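Local coordinates for Lmo2812 protein (Listeria monocytogenes EGD-e, PDB 5ZQA) that probably trims peptidoglycan as a serine-type D-Ala-D-Ala carboxypeptidase, a penicillin-binding protein of the S11 peptidase family, at residues L71-V76 against S183-T188. Residues are numbered along the deposited sequence; the frame is centred on the assembly and turned at random.
Sequences LVLEAV and SKLIST. With MG (magnesium ion), chain B.
The carboxylate of Glu74 approaches the methyl of Thr188 with one oxygen and holds magnesium with the other. OE2 lies 3.6 Å from Thr188 CG2, the methyl standing well off the carboxylate plane, while OE1 binds the metal at 2.1 Å close to that plane and slightly toward the other face. Four waters also coordinate the ion, and water 1 donates back to OE2 of Glu74 over 2.5 Å. Because the NE2 of His189 is hydrogen-bonded to this same OE2, both carboxylate oxygens are engaged and the group's rotation is restrained; the nearby cation should favour the ionised form. Glu74 gets there by bending at chi2 (-76°), which folds the acid across Thr188 at about a right angle.

Thr188 is itself anchored. With CG2 anti to the backbone N, the methyl faces Glu74 and OG1 turns back along its own helix to donate to Lys184 O at 2.8 Å, tilted 23° from the carbonyl plane. That oxygen also accepts from Thr188 N, which arrives from the opposite face.

The second touch is purely apolar: Leu73 CD1 meets Leu185 CD1 at 4.1 Å, the two side chains crossing rather than running alongside. Such sparse contact suits helices whose nearest CA atoms here are still 8.9 Å apart, between Glu74 and Thr188.

Just past Thr188, where helix 175-188 ends, His189 and Glu191 bind another magnesium near Leu73. Helix 65-77 begins at Lys65, three residues beyond Ser62, the predicted acylated serine, and its Leu66 and Phe70 extend the packing against Leu185. Elsewhere on this helix, Val72 and Ala75 pack on helix 124-135, while Leu71 rests on helix 139-150.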
loop_
_atom_site.group_PDB
_atom_site.type_symbol
_atom_site.label_atom_id
_atom_site.label_comp_id
_atom_site.label_asym_id
_atom_site.label_seq_id
_atom_site.Cartn_x
_atom_site.Cartn_y
_atom_site.Cartn_z
ATOM N N LEU A 71 -4.445 4.660 -9.299
ATOM C CA LEU A 71 -4.744 5.778 -10.178
ATOM C C LEU A 71 -3.633 6.059 -11.207
ATOM O O LEU A 71 -3.926 6.459 -12.341
ATOM C CB LEU A 71 -5.047 7.024 -9.337
ATOM C CG LEU A 71 -6.410 6.895 -8.646
ATOM C CD1 LEU A 71 -6.626 8.022 -7.642
ATOM C CD2 LEU A 71 -7.556 6.868 -9.658
ATOM N N VAL A 72 -2.377 5.832 -10.835
ATOM C CA VAL A 72 -1.273 5.909 -11.784
ATOM C C VAL A 72 -1.431 4.868 -12.879
ATOM O O VAL A 72 -1.327 5.180 -14.071
ATOM C CB VAL A 72 0.078 5.723 -11.072
ATOM C CG1 VAL A 72 1.196 5.490 -12.070
ATOM C CG2 VAL A 72 0.364 6.945 -10.190
ATOM N N LEU A 73 -1.729 3.639 -12.473
ATOM C CA LEU A 73 -1.855 2.533 -13.422
ATOM C C LEU A 73 -3.071 2.727 -14.344
ATOM O O LEU A 73 -2.992 2.439 -15.551
ATOM C CB LEU A 73 -1.938 1.211 -12.666
ATOM C CG LEU A 73 -0.624 0.867 -11.959
ATOM C CD1 LEU A 73 -0.818 -0.274 -10.976
ATOM C CD2 LEU A 73 0.462 0.523 -12.965
ATOM N N GLU A 74 -4.176 3.237 -13.795
ATOM C CA GLU A 74 -5.337 3.604 -14.620
ATOM C C GLU A 74 -4.958 4.659 -15.667
ATOM O O GLU A 74 -5.299 4.538 -16.844
ATOM C CB GLU A 74 -6.486 4.142 -13.753
ATOM C CG GLU A 74 -7.146 3.102 -12.861
ATOM C CD GLU A 74 -8.056 2.180 -13.643
ATOM O OE1 GLU A 74 -9.116 2.654 -14.114
ATOM O OE2 GLU A 74 -7.702 0.993 -13.817
ATOM N N ALA A 75 -4.228 5.679 -15.236
ATOM C CA ALA A 75 -3.843 6.773 -16.131
ATOM C C ALA A 75 -2.993 6.266 -17.284
ATOM O O ALA A 75 -3.186 6.674 -18.435
ATOM C CB ALA A 75 -3.097 7.859 -15.361
ATOM N N VAL A 76 -2.069 5.360 -17.003
ATOM C CA VAL A 76 -1.250 4.842 -18.087
ATOM C C VAL A 76 -2.111 4.021 -19.058
ATOM O O VAL A 76 -1.987 4.175 -20.269
ATOM C CB VAL A 76 -0.076 4.005 -17.568
ATOM C CG1 VAL A 76 0.702 3.392 -18.745
ATOM C CG2 VAL A 76 0.841 4.875 -16.690
ATOM N N SER A 183 -7.699 -6.019 -3.445
ATOM C CA SER A 183 -8.210 -7.007 -4.395
ATOM C C SER A 183 -8.489 -6.356 -5.752
ATOM O O SER A 183 -8.130 -6.908 -6.796
ATOM C CB SER A 183 -9.467 -7.681 -3.828
ATOM O OG SER A 183 -10.549 -6.778 -3.753
ATOM N N LYS A 184 -9.101 -5.173 -5.743
ATOM C CA LYS A 184 -9.396 -4.460 -6.981
ATOM C C LYS A 184 -8.111 -4.045 -7.693
ATOM O O LYS A 184 -8.015 -4.118 -8.918
ATOM C CB LYS A 184 -10.263 -3.229 -6.699
ATOM C CG LYS A 184 -10.779 -2.540 -7.944
ATOM C CD LYS A 184 -11.908 -3.313 -8.599
ATOM C CE LYS A 184 -13.141 -3.377 -7.709
ATOM N NZ LYS A 184 -14.292 -3.934 -8.468
ATOM N N LEU A 185 -7.124 -3.601 -6.921
ATOM C CA LEU A 185 -5.841 -3.219 -7.500
ATOM C C LEU A 185 -5.179 -4.415 -8.189
ATOM O O LEU A 185 -4.725 -4.317 -9.335
ATOM C CB LEU A 185 -4.921 -2.633 -6.419
ATOM C CG LEU A 185 -3.467 -2.369 -6.812
ATOM C CD1 LEU A 185 -3.367 -1.342 -7.922
ATOM C CD2 LEU A 185 -2.666 -1.912 -5.586
ATOM N N ILE A 186 -5.148 -5.552 -7.504
ATOM C CA ILE A 186 -4.505 -6.742 -8.041
ATOM C C ILE A 186 -5.279 -7.337 -9.235
ATOM O O ILE A 186 -4.669 -7.749 -10.225
ATOM C CB ILE A 186 -4.321 -7.791 -6.925
ATOM C CG1 ILE A 186 -3.289 -7.292 -5.905
ATOM C CG2 ILE A 186 -3.893 -9.149 -7.495
ATOM C CD1 ILE A 186 -3.236 -8.141 -4.638
ATOM N N SER A 187 -6.608 -7.363 -9.173
ATOM C CA SER A 187 -7.391 -7.941 -10.274
ATOM C C SER A 187 -7.360 -7.046 -11.522
ATOM O O SER A 187 -7.309 -7.535 -12.656
ATOM C CB SER A 187 -8.832 -8.196 -9.823
ATOM O OG SER A 187 -9.522 -6.989 -9.564
ATOM N N THR A 188 -7.379 -5.735 -11.314
ATOM C CA THR A 188 -7.401 -4.782 -12.421
ATOM C C THR A 188 -6.012 -4.562 -13.014
ATOM O O THR A 188 -5.860 -4.371 -14.235
ATOM C CB THR A 188 -7.975 -3.432 -11.962
ATOM O OG1 THR A 188 -9.255 -3.644 -11.346
ATOM C CG2 THR A 188 -8.136 -2.491 -13.134
HETATM MG MG MG B . -10.293 1.848 -15.712
HETATM O O HOH W 1 -9.654 -0.051 -15.040
HETATM O O HOH W 2 -8.616 1.905 -17.040
HETATM O O HOH W 3 -11.845 2.003 -14.342
HETATM O O HOH W 4 -10.801 3.623 -16.374
#